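Local coordinates for Xaa-Pro dipeptidase (PDB 1WY2), which probably splits dipeptides that end in proline, acting as a cobalt-dependent prolidase of the M24B metallopeptidase family and working as a homodimer, at residues A[30-35]-A[217-222]; A[119-124]-A[294-299]; A[189-194]-A[206-211]. All coordinates share one frame; numbering follows the deposited sequence.

Contact 1: A[30-35]-A[217-222]; sequences NVYYIS and YQHYNS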
loop_
_atom_site.group_PDB
_atom_site.type_symbol
_atom_site.label_atom_id
_atom_site.label_comp_id
_atom_site.label_asym_id
_atom_site.label_seq_id
_atom_site.Cartn_x
_atom_site.Cartn_y
_atom_site.Cartn_z
ATOM N N ASN A 30 -10.175 -7.347 5.783
ATOM C CA ASN A 30 -11.008 -8.416 6.323
ATOM C C ASN A 30 -11.100 -8.348 7.841
ATOM O O ASN A 30 -12.149 -8.637 8.420
ATOM C CB ASN A 30 -10.480 -9.785 5.884
ATOM C CG ASN A 30 -10.634 -10.003 4.394
ATOM O OD1 ASN A 30 -11.595 -9.529 3.795
ATOM N ND2 ASN A 30 -9.701 -10.730 3.794
ATOM N N VAL A 31 -10.006 -7.972 8.492
ATOM C CA VAL A 31 -10.025 -7.860 9.946
ATOM C C VAL A 31 -11.018 -6.769 10.329
ATOM O O VAL A 31 -11.787 -6.916 11.278
ATOM C CB VAL A 31 -8.632 -7.507 10.502
ATOM C CG1 VAL A 31 -8.723 -7.213 11.999
ATOM C CG2 VAL A 31 -7.682 -8.658 10.249
ATOM N N TYR A 32 -11.005 -5.670 9.579
ATOM C CA TYR A 32 -11.922 -4.569 9.852
ATOM C C TYR A 32 -13.357 -4.985 9.555
ATOM O O TYR A 32 -14.277 -4.714 10.334
ATOM C CB TYR A 32 -11.578 -3.348 8.993
ATOM C CG TYR A 32 -12.583 -2.230 9.159
ATOM C CD1 TYR A 32 -12.627 -1.481 10.333
ATOM C CD2 TYR A 32 -13.545 -1.977 8.179
ATOM C CE1 TYR A 32 -13.606 -0.513 10.533
ATOM C CE2 TYR A 32 -14.533 -1.007 8.370
ATOM C CZ TYR A 32 -14.556 -0.283 9.551
ATOM O OH TYR A 32 -15.541 0.660 9.763
ATOM N N TYR A 33 -13.546 -5.646 8.418
ATOM C CA TYR A 33 -14.873 -6.080 8.007
ATOM C C TYR A 33 -15.542 -6.947 9.066
ATOM O O TYR A 33 -16.717 -6.774 9.376
ATOM C CB TYR A 33 -14.786 -6.875 6.704
ATOM C CG TYR A 33 -16.133 -7.218 6.103
ATOM C CD1 TYR A 33 -16.923 -6.234 5.507
ATOM C CD2 TYR A 33 -16.611 -8.528 6.116
ATOM C CE1 TYR A 33 -18.157 -6.549 4.933
ATOM C CE2 TYR A 33 -17.841 -8.853 5.547
ATOM C CZ TYR A 33 -18.608 -7.860 4.958
ATOM O OH TYR A 33 -19.826 -8.177 4.399
ATOM N N ILE A 34 -14.775 -7.873 9.628
ATOM C CA ILE A 34 -15.300 -8.802 10.620
ATOM C C ILE A 34 -15.347 -8.302 12.068
ATOM O O ILE A 34 -16.321 -8.562 12.775
ATOM C CB ILE A 34 -14.498 -10.122 10.570
ATOM C CG1 ILE A 34 -14.623 -10.738 9.174
ATOM C CG2 ILE A 34 -15.004 -11.101 11.624
ATOM C CD1 ILE A 34 -13.679 -11.897 8.930
ATOM N N SER A 35 -14.320 -7.576 12.504
ATOM C CA SER A 35 -14.262 -7.106 13.892
ATOM C C SER A 35 -14.506 -5.617 14.110
ATOM O O SER A 35 -14.884 -5.201 15.210
ATOM C CB SER A 35 -12.903 -7.458 14.499
ATOM O OG SER A 35 -11.895 -6.598 13.992
ATOM N N TYR A 217 -12.582 6.903 2.119
ATOM C CA TYR A 217 -13.388 7.642 3.082
ATOM C C TYR A 217 -14.040 6.685 4.062
ATOM O O TYR A 217 -14.804 5.803 3.668
ATOM C CB TYR A 217 -14.467 8.426 2.333
ATOM C CG TYR A 217 -15.443 9.180 3.212
ATOM C CD1 TYR A 217 -15.079 10.372 3.831
ATOM C CD2 TYR A 217 -16.743 8.710 3.397
ATOM C CE1 TYR A 217 -15.992 11.088 4.609
ATOM C CE2 TYR A 217 -17.662 9.415 4.172
ATOM C CZ TYR A 217 -17.280 10.602 4.772
ATOM O OH TYR A 217 -18.193 11.305 5.529
ATOM N N GLN A 218 -13.734 6.868 5.341
ATOM C CA GLN A 218 -14.291 6.023 6.380
ATOM C C GLN A 218 -14.216 4.542 6.005
ATOM O O GLN A 218 -15.199 3.802 6.099
ATOM C CB GLN A 218 -15.726 6.473 6.688
ATOM C CG GLN A 218 -15.753 7.780 7.487
ATOM C CD GLN A 218 -17.133 8.409 7.613
ATOM O OE1 GLN A 218 -18.134 7.719 7.793
ATOM N NE2 GLN A 218 -17.182 9.735 7.540
ATOM N N HIS A 219 -13.022 4.143 5.565
ATOM C CA HIS A 219 -12.695 2.767 5.198
ATOM C C HIS A 219 -13.132 2.263 3.825
ATOM O O HIS A 219 -12.674 1.204 3.384
ATOM C CB HIS A 219 -13.210 1.816 6.281
ATOM C CG HIS A 219 -12.564 2.026 7.615
ATOM N ND1 HIS A 219 -11.260 1.663 7.875
ATOM C CD2 HIS A 219 -13.032 2.594 8.752
ATOM C CE1 HIS A 219 -10.952 1.999 9.115
ATOM N NE2 HIS A 219 -12.009 2.565 9.669
ATOM N N TYR A 220 -13.995 3.008 3.141
ATOM C CA TYR A 220 -14.446 2.586 1.820
ATOM C C TYR A 220 -13.861 3.433 0.704
ATOM O O TYR A 220 -13.441 4.565 0.923
ATOM C CB TYR A 220 -15.975 2.557 1.758
ATOM C CG TYR A 220 -16.528 1.391 2.544
ATOM C CD1 TYR A 220 -16.584 1.433 3.936
ATOM C CD2 TYR A 220 -16.904 0.209 1.904
ATOM C CE1 TYR A 220 -16.997 0.328 4.674
ATOM C CE2 TYR A 220 -17.319 -0.910 2.637
ATOM C CZ TYR A 220 -17.360 -0.838 4.024
ATOM O OH TYR A 220 -17.743 -1.930 4.767
ATOM N N ASN A 221 -13.835 2.869 -0.498
ATOM C CA ASN A 221 -13.240 3.540 -1.648
ATOM C C ASN A 221 -14.188 4.035 -2.730
ATOM O O ASN A 221 -15.357 3.657 -2.782
ATOM C CB ASN A 221 -12.221 2.592 -2.288
ATOM C CG ASN A 221 -11.055 2.283 -1.366
ATOM O OD1 ASN A 221 -10.074 3.021 -1.324
ATOM N ND2 ASN A 221 -11.164 1.191 -0.612
ATOM N N SER A 222 -13.649 4.898 -3.591
ATOM C CA SER A 222 -14.372 5.451 -4.733
ATOM C C SER A 222 -13.371 5.429 -5.890
ATOM O O SER A 222 -12.160 5.351 -5.669
ATOM C CB SER A 222 -14.845 6.882 -4.454
ATOM O OG SER A 222 -13.770 7.713 -4.060
#

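Contact 2: A[119-124]-A[294-299]; sequences DVIRDM and HEWPRV. With CAC (cacodylate ion), chain C.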
loop_
_atom_site.group_PDB
_atom_site.type_symbol
_atom_site.label_atom_id
_atom_site.label_comp_id
_atom_site.label_asym_id
_atom_site.label_seq_id
_atom_site.Cartn_x
_atom_site.Cartn_y
_atom_site.Cartn_z
ATOM N N ASP A 119 -13.910 -17.897 -0.782
ATOM C CA ASP A 119 -15.307 -17.940 -1.222
ATOM C C ASP A 119 -16.311 -17.307 -0.259
ATOM O O ASP A 119 -17.228 -16.597 -0.690
ATOM C CB ASP A 119 -15.733 -19.386 -1.494
ATOM C CG ASP A 119 -15.215 -19.915 -2.823
ATOM O OD1 ASP A 119 -14.462 -19.195 -3.513
ATOM O OD2 ASP A 119 -15.565 -21.062 -3.175
ATOM N N VAL A 120 -16.164 -17.574 1.036
ATOM C CA VAL A 120 -17.104 -17.013 2.000
ATOM C C VAL A 120 -16.830 -15.535 2.250
ATOM O O VAL A 120 -17.759 -14.753 2.447
ATOM C CB VAL A 120 -17.112 -17.813 3.337
ATOM C CG1 VAL A 120 -15.778 -17.690 4.054
ATOM C CG2 VAL A 120 -18.263 -17.338 4.215
ATOM N N ILE A 121 -15.559 -15.144 2.224
ATOM C CA ILE A 121 -15.214 -13.741 2.419
ATOM C C ILE A 121 -15.796 -12.968 1.238
ATOM O O ILE A 121 -16.405 -11.911 1.406
ATOM C CB ILE A 121 -13.684 -13.533 2.467
ATOM C CG1 ILE A 121 -13.099 -14.273 3.675
ATOM C CG2 ILE A 121 -13.361 -12.044 2.545
ATOM C CD1 ILE A 121 -13.702 -13.865 5.005
ATOM N N ARG A 122 -15.613 -13.515 0.041
ATOM C CA ARG A 122 -16.134 -12.897 -1.176
ATOM C C ARG A 122 -17.657 -12.792 -1.143
ATOM O O ARG A 122 -18.224 -11.735 -1.401
ATOM C CB ARG A 122 -15.724 -13.716 -2.403
ATOM C CG ARG A 122 -16.383 -13.269 -3.705
ATOM C CD ARG A 122 -16.310 -14.383 -4.738
ATOM N NE ARG A 122 -17.045 -15.561 -4.283
ATOM C CZ ARG A 122 -17.027 -16.741 -4.896
ATOM N NH1 ARG A 122 -16.305 -16.909 -5.996
ATOM N NH2 ARG A 122 -17.737 -17.751 -4.411
ATOM N N ASP A 123 -18.319 -13.901 -0.833
ATOM C CA ASP A 123 -19.773 -13.910 -0.800
ATOM C C ASP A 123 -20.353 -12.832 0.112
ATOM O O ASP A 123 -21.424 -12.296 -0.165
ATOM C CB ASP A 123 -20.287 -15.298 -0.396
ATOM C CG ASP A 123 -20.138 -16.325 -1.515
ATOM O OD1 ASP A 123 -19.666 -15.958 -2.614
ATOM O OD2 ASP A 123 -20.494 -17.503 -1.298
ATOM N N MET A 124 -19.648 -12.512 1.192
ATOM C CA MET A 124 -20.111 -11.474 2.106
ATOM C C MET A 124 -19.800 -10.071 1.591
ATOM O O MET A 124 -20.699 -9.243 1.447
ATOM C CB MET A 124 -19.475 -11.640 3.488
ATOM C CG MET A 124 -19.930 -12.873 4.253
ATOM S SD MET A 124 -19.361 -12.825 5.968
ATOM C CE MET A 124 -17.606 -13.149 5.742
ATOM N N HIS A 294 -9.769 -2.386 -5.553
ATOM C CA HIS A 294 -9.881 -3.494 -6.498
ATOM C C HIS A 294 -10.354 -4.741 -5.757
ATOM O O HIS A 294 -9.593 -5.334 -4.989
ATOM C CB HIS A 294 -8.533 -3.824 -7.149
ATOM C CG HIS A 294 -8.034 -2.776 -8.089
ATOM N ND1 HIS A 294 -6.914 -2.018 -7.829
ATOM C CD2 HIS A 294 -8.494 -2.368 -9.295
ATOM C CE1 HIS A 294 -6.703 -1.189 -8.836
ATOM N NE2 HIS A 294 -7.649 -1.381 -9.737
ATOM N N GLU A 295 -11.607 -5.131 -5.969
ATOM C CA GLU A 295 -12.142 -6.330 -5.332
ATOM C C GLU A 295 -13.164 -7.029 -6.225
ATOM O O GLU A 295 -13.305 -6.682 -7.395
ATOM C CB GLU A 295 -12.731 -6.016 -3.943
ATOM C CG GLU A 295 -13.800 -4.934 -3.867
ATOM C CD GLU A 295 -14.260 -4.694 -2.428
ATOM O OE1 GLU A 295 -15.436 -4.977 -2.111
ATOM O OE2 GLU A 295 -13.441 -4.233 -1.607
ATOM N N TRP A 296 -13.856 -8.023 -5.684
ATOM C CA TRP A 296 -14.832 -8.785 -6.462
ATOM C C TRP A 296 -16.047 -7.964 -6.893
ATOM O O TRP A 296 -16.546 -7.134 -6.142
ATOM C CB TRP A 296 -15.325 -9.985 -5.653
ATOM C CG TRP A 296 -14.247 -10.795 -4.998
ATOM C CD1 TRP A 296 -13.503 -11.794 -5.563
ATOM C CD2 TRP A 296 -13.830 -10.708 -3.630
ATOM N NE1 TRP A 296 -12.656 -12.339 -4.624
ATOM C CE2 TRP A 296 -12.839 -11.692 -3.430
ATOM C CE3 TRP A 296 -14.205 -9.894 -2.551
ATOM C CZ2 TRP A 296 -12.214 -11.888 -2.193
ATOM C CZ3 TRP A 296 -13.581 -10.088 -1.318
ATOM C CH2 TRP A 296 -12.598 -11.079 -1.152
ATOM N N PRO A 297 -16.539 -8.189 -8.120
ATOM C CA PRO A 297 -15.989 -9.156 -9.069
ATOM C C PRO A 297 -15.141 -8.436 -10.103
ATOM O O PRO A 297 -15.178 -7.208 -10.207
ATOM C CB PRO A 297 -17.237 -9.749 -9.702
ATOM C CG PRO A 297 -18.106 -8.528 -9.843
ATOM C CD PRO A 297 -17.917 -7.820 -8.499
ATOM N N ARG A 298 -14.365 -9.199 -10.856
ATOM C CA ARG A 298 -13.567 -8.627 -11.926
ATOM C C ARG A 298 -14.532 -8.569 -13.104
ATOM O O ARG A 298 -15.143 -9.575 -13.454
ATOM C CB ARG A 298 -12.389 -9.542 -12.264
ATOM C CG ARG A 298 -11.179 -9.362 -11.366
ATOM C CD ARG A 298 -10.153 -10.473 -11.574
ATOM N NE ARG A 298 -10.019 -10.898 -12.968
ATOM C CZ ARG A 298 -9.760 -10.093 -13.998
ATOM N NH1 ARG A 298 -9.605 -8.788 -13.816
ATOM N NH2 ARG A 298 -9.646 -10.601 -15.219
ATOM N N VAL A 299 -14.703 -7.391 -13.692
ATOM C CA VAL A 299 -15.602 -7.258 -14.832
ATOM C C VAL A 299 -14.732 -7.427 -16.062
ATOM O O VAL A 299 -14.235 -6.455 -16.626
ATOM C CB VAL A 299 -16.286 -5.878 -14.846
ATOM C CG1 VAL A 299 -17.310 -5.812 -15.972
ATOM C CG2 VAL A 299 -16.964 -5.633 -13.503
HETATM AS AS CAC C . -7.862 2.070 -11.243
HETATM O O1 CAC C . -9.275 2.610 -11.908
HETATM O O2 CAC C . -7.688 0.519 -11.728
HETATM C C1 CAC C . -6.393 3.026 -11.898
HETATM C C2 CAC C . -7.951 2.023 -9.372
#

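Contact 3: A[189-194]-A[206-211]; sequences YRSALP and GDLVVI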
loop_
_atom_site.group_PDB
_atom_site.type_symbol
_atom_site.label_atom_id
_atom_site.label_comp_id
_atom_site.label_asym_id
_atom_site.label_seq_id
_atom_site.Cartn_x
_atom_site.Cartn_y
_atom_site.Cartn_z
ATOM N N TYR A 189 1.036 12.368 -24.754
ATOM C CA TYR A 189 1.422 10.986 -24.992
ATOM C C TYR A 189 1.233 10.118 -23.749
ATOM O O TYR A 189 1.083 8.904 -23.859
ATOM C CB TYR A 189 2.881 10.898 -25.466
ATOM C CG TYR A 189 3.905 11.212 -24.398
ATOM C CD1 TYR A 189 4.226 12.529 -24.075
ATOM C CD2 TYR A 189 4.534 10.188 -23.693
ATOM C CE1 TYR A 189 5.152 12.816 -23.073
ATOM C CE2 TYR A 189 5.457 10.463 -22.689
ATOM C CZ TYR A 189 5.760 11.779 -22.384
ATOM O OH TYR A 189 6.667 12.053 -21.384
ATOM N N ARG A 190 1.232 10.732 -22.568
ATOM C CA ARG A 190 1.063 9.962 -21.337
ATOM C C ARG A 190 -0.356 9.435 -21.169
ATOM O O ARG A 190 -0.576 8.475 -20.435
ATOM C CB ARG A 190 1.452 10.789 -20.104
ATOM C CG ARG A 190 2.912 11.225 -20.085
ATOM C CD ARG A 190 3.385 11.608 -18.682
ATOM N NE ARG A 190 3.584 10.436 -17.828
ATOM C CZ ARG A 190 2.774 10.072 -16.837
ATOM N NH1 ARG A 190 1.693 10.788 -16.553
ATOM N NH2 ARG A 190 3.047 8.982 -16.132
ATOM N N SER A 191 -1.322 10.056 -21.842
ATOM C CA SER A 191 -2.702 9.592 -21.728
ATOM C C SER A 191 -2.858 8.197 -22.343
ATOM O O SER A 191 -3.884 7.534 -22.153
ATOM C CB SER A 191 -3.670 10.596 -22.377
ATOM O OG SER A 191 -3.408 10.801 -23.754
ATOM N N ALA A 192 -1.826 7.754 -23.061
ATOM C CA ALA A 192 -1.819 6.435 -23.695
ATOM C C ALA A 192 -1.371 5.357 -22.710
ATOM O O ALA A 192 -1.376 4.169 -23.030
ATOM C CB ALA A 192 -0.896 6.439 -24.921
ATOM N N LEU A 193 -0.972 5.781 -21.515
ATOM C CA LEU A 193 -0.536 4.863 -20.465
ATOM C C LEU A 193 -1.715 4.715 -19.507
ATOM O O LEU A 193 -2.024 5.637 -18.759
ATOM C CB LEU A 193 0.663 5.454 -19.716
ATOM C CG LEU A 193 1.858 5.856 -20.584
ATOM C CD1 LEU A 193 2.897 6.574 -19.736
ATOM C CD2 LEU A 193 2.446 4.615 -21.239
ATOM N N PRO A 194 -2.385 3.553 -19.512
ATOM C CA PRO A 194 -3.530 3.363 -18.616
ATOM C C PRO A 194 -3.257 3.779 -17.171
ATOM O O PRO A 194 -4.085 4.440 -16.548
ATOM C CB PRO A 194 -3.832 1.873 -18.757
ATOM C CG PRO A 194 -3.444 1.599 -20.191
ATOM C CD PRO A 194 -2.125 2.330 -20.295
ATOM N N GLY A 206 -3.902 21.362 -26.391
ATOM C CA GLY A 206 -4.154 20.338 -27.391
ATOM C C GLY A 206 -3.978 18.946 -26.806
ATOM O O GLY A 206 -4.207 17.942 -27.476
ATOM N N ASP A 207 -3.569 18.893 -25.544
ATOM C CA ASP A 207 -3.347 17.629 -24.844
ATOM C C ASP A 207 -4.621 16.937 -24.382
ATOM O O ASP A 207 -5.538 17.583 -23.880
ATOM C CB ASP A 207 -2.510 17.859 -23.578
ATOM C CG ASP A 207 -1.022 17.757 -23.814
ATOM O OD1 ASP A 207 -0.594 17.609 -24.978
ATOM O OD2 ASP A 207 -0.276 17.828 -22.808
ATOM N N LEU A 208 -4.673 15.620 -24.558
ATOM C CA LEU A 208 -5.780 14.837 -24.026
ATOM C C LEU A 208 -5.256 14.644 -22.605
ATOM O O LEU A 208 -4.052 14.454 -22.418
ATOM C CB LEU A 208 -5.873 13.463 -24.698
ATOM C CG LEU A 208 -6.830 13.287 -25.878
ATOM C CD1 LEU A 208 -6.528 11.979 -26.585
ATOM C CD2 LEU A 208 -8.272 13.311 -25.379
ATOM N N VAL A 209 -6.128 14.712 -21.606
ATOM C CA VAL A 209 -5.685 14.519 -20.230
ATOM C C VAL A 209 -6.632 13.557 -19.530
ATOM O O VAL A 209 -7.829 13.830 -19.405
ATOM C CB VAL A 209 -5.656 15.845 -19.434
ATOM C CG1 VAL A 209 -5.010 15.613 -18.063
ATOM C CG2 VAL A 209 -4.889 16.911 -20.212
ATOM N N VAL A 210 -6.094 12.422 -19.101
ATOM C CA VAL A 210 -6.883 11.421 -18.397
ATOM C C VAL A 210 -6.710 11.687 -16.905
ATOM O O VAL A 210 -5.585 11.811 -16.417
ATOM C CB VAL A 210 -6.400 9.987 -18.733
ATOM C CG1 VAL A 210 -7.199 8.957 -17.930
ATOM C CG2 VAL A 210 -6.557 9.723 -20.224
ATOM N N ILE A 211 -7.832 11.790 -16.199
ATOM C CA ILE A 211 -7.847 12.054 -14.761
ATOM C C ILE A 211 -8.525 10.873 -14.070
ATOM O O ILE A 211 -9.740 10.713 -14.156
ATOM C CB ILE A 211 -8.650 13.340 -14.457
ATOM C CG1 ILE A 211 -8.096 14.504 -15.287
ATOM C CG2 ILE A 211 -8.579 13.668 -12.966
ATOM C CD1 ILE A 211 -9.043 15.689 -15.389
#

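Contact 1: A[30-35]-A[217-222]
Tyr32 and His219 stack face to face across this contact. The ring centroids are 3.9 Å apart and the planes are inclined by 21°. Tyr32 comes from helix 28-35. His219 sits in a type I' turn from Tyr217 to Tyr220, at the tip of a beta hairpin.

From CB the tyrosine chain runs with CG anti to the backbone N (chi1 175°), which carries the ring out from the helix and over the imidazole. Tyr32 CD1 lies 4.0 Å from His219 CE1. Further out, Tyr32 CE1 is 3.6 Å from His219 NE2. On the other side of the ring, Tyr32 CE2 faces the root of the histidine, 3.7 Å from His219 CG. At the end of the ring, Tyr32 CZ is 3.4 Å from His219 CD2. The hydroxyl projects past the CD2 rim of the imidazole, with Tyr32 OH 3.3 Å from His219 CD2. The overlap thus lies toward the rim of each ring.

A looser touch joins the next residues. Tyr220 OH reaches the edge of the Tyr33 ring, 4.4 Å from Tyr33 CD1. That hydroxyl is hydrogen-bonded to Glu132.

No hydrogen bond links the two segments. The turn has its own support, since His219 N bonds to Glu177. Ser38 packs against both Tyr32 and His219. Tyr33 packs against Met124 and Arg125 of helix 118-125 and Glu132 of helix 130-153. Helix 28-35 of the N-terminal domain therefore meets the turn between strands 208-217 and 220-229 of the M24 domain.

Contact 2: A[119-124]-A[294-299]
Trp296 lies with one face of its indole against Arg122 on helix 118-125. The main interaction is CH-pi. Arg122 CG stands 3.5 Å from the centroid of the five-membered ring and only 12° off the ring normal. Arg122 CB covers the middle of the whole indole, 3.7 Å from Trp296 CE2. The aliphatic part of the arginine makes this contact. Its chain bends at chi3 (62°), which turns the charged end away. The guanidinium and indole planes are 77° apart.

Apolar packing adds a smaller patch. Ile121 CG2 touches the far end of the indole, 3.9 Å from Trp296 CH2.

The salt bridges of Arg122 stay within its own helix. Arg122 NE and NH2 both grip one oxygen of Asp123, at 3.1 Å for NE to OD1 and 3.2 Å for NH2 to OD1. They reach it from the same face of the carboxylate, tilted out of its plane. Asp119 OD1 lies over one face of the guanidinium, 3.7 Å from Arg122 NH2, as a long contact of charges alone.

One hydrogen bond reaches a bound ion. His294 NE2 donates to cacodylate O2 at 2.8 Å. The oxygen lies in the plane of the imidazole. The ion probably came from the crystallisation liquor.

The residue between these two rings, Glu295, forms salt bridges to Lys128 and Arg125. The contact is a domain junction of a pita-bread metallopeptidase. It joins helix 118-125, within the N-terminal domain, to a loop beside the metal site, where His294 packs edge-to-face with His287, a zinc ligand.

Contact 3: A[189-194]-A[206-211]
This contact belongs to the antiparallel sheet of the pita-bread catalytic domain of the M24 family, at the long connection between neighbouring strands 184-187 and 208-217. Just after the first strand, the chain runs through a 3-10 segment that includes 189-192 and folds back over the second. Ser191 is the residue of that turn that touches the strand, against Leu208 and Val210. The three side chains are buried.

The turn is held by its own backbone. Ala192 N bonds to Tyr189 O at 3.2 Å, and Leu193 N bonds to Arg190 O at 2.9 Å. Ser191 directs its CB at the strand, and Ser191 CA lies 5.6 Å from Val210 CA. Leu208 and Val210 direct their own CB atoms toward the turn. Val209 directs its CB away, and its side chain packs on Ile185 and Ser187. No hydrogen bond crosses between the two segments. The strand instead pairs through its backbone with Ala186 of strand 184-187 and with Gly188 just after it, and on strand 220-229 with Ile228.

Strand 208-217 carries Asp212, a ligand of one zinc ion, just after Ile211. The side chain of Val210 is about 8 Å from a bound zinc. The contact thus packs the turn against the strand close to the metal centre. On the turn side, Leu193 packs against Met63 of the second subunit.

Ser191 OG lies between its backbone N and carbonyl carbon (chi1 60°). There it is hydrogen-bonded to Gly188 O and Gly326 N, while its approach to Leu208 CB, at 3.7 Å, is plain packing. The serine carbon meets the valine methyl: Ser191 CB is 3.7 Å from Val210 CG2.

In the fold
Contacts 1 and 2 both join the N-terminal domain to the M24 domain, with centres 14 Å apart. Their segments alternate along the chain: 30-35, 119-124, 217-222, 294-299. They also touch. Tyr33 OH probably hydrogen-bonds to Met124 O, and Asn30 packs on Ile121, consistent with helices 28-35 and 118-125 forming one joint surface toward the catalytic domain. Contact 3 lies wholly within that domain, with its centre 32 Å from contact 1 and 31 Å from contact 2. Its segments fall between 119-124 and 217-222. Contacts 1 and 3 reach the same sheet, through adjacent strands 220-229 and 208-217. These strands carry zinc ligands Asp223 and Asp212.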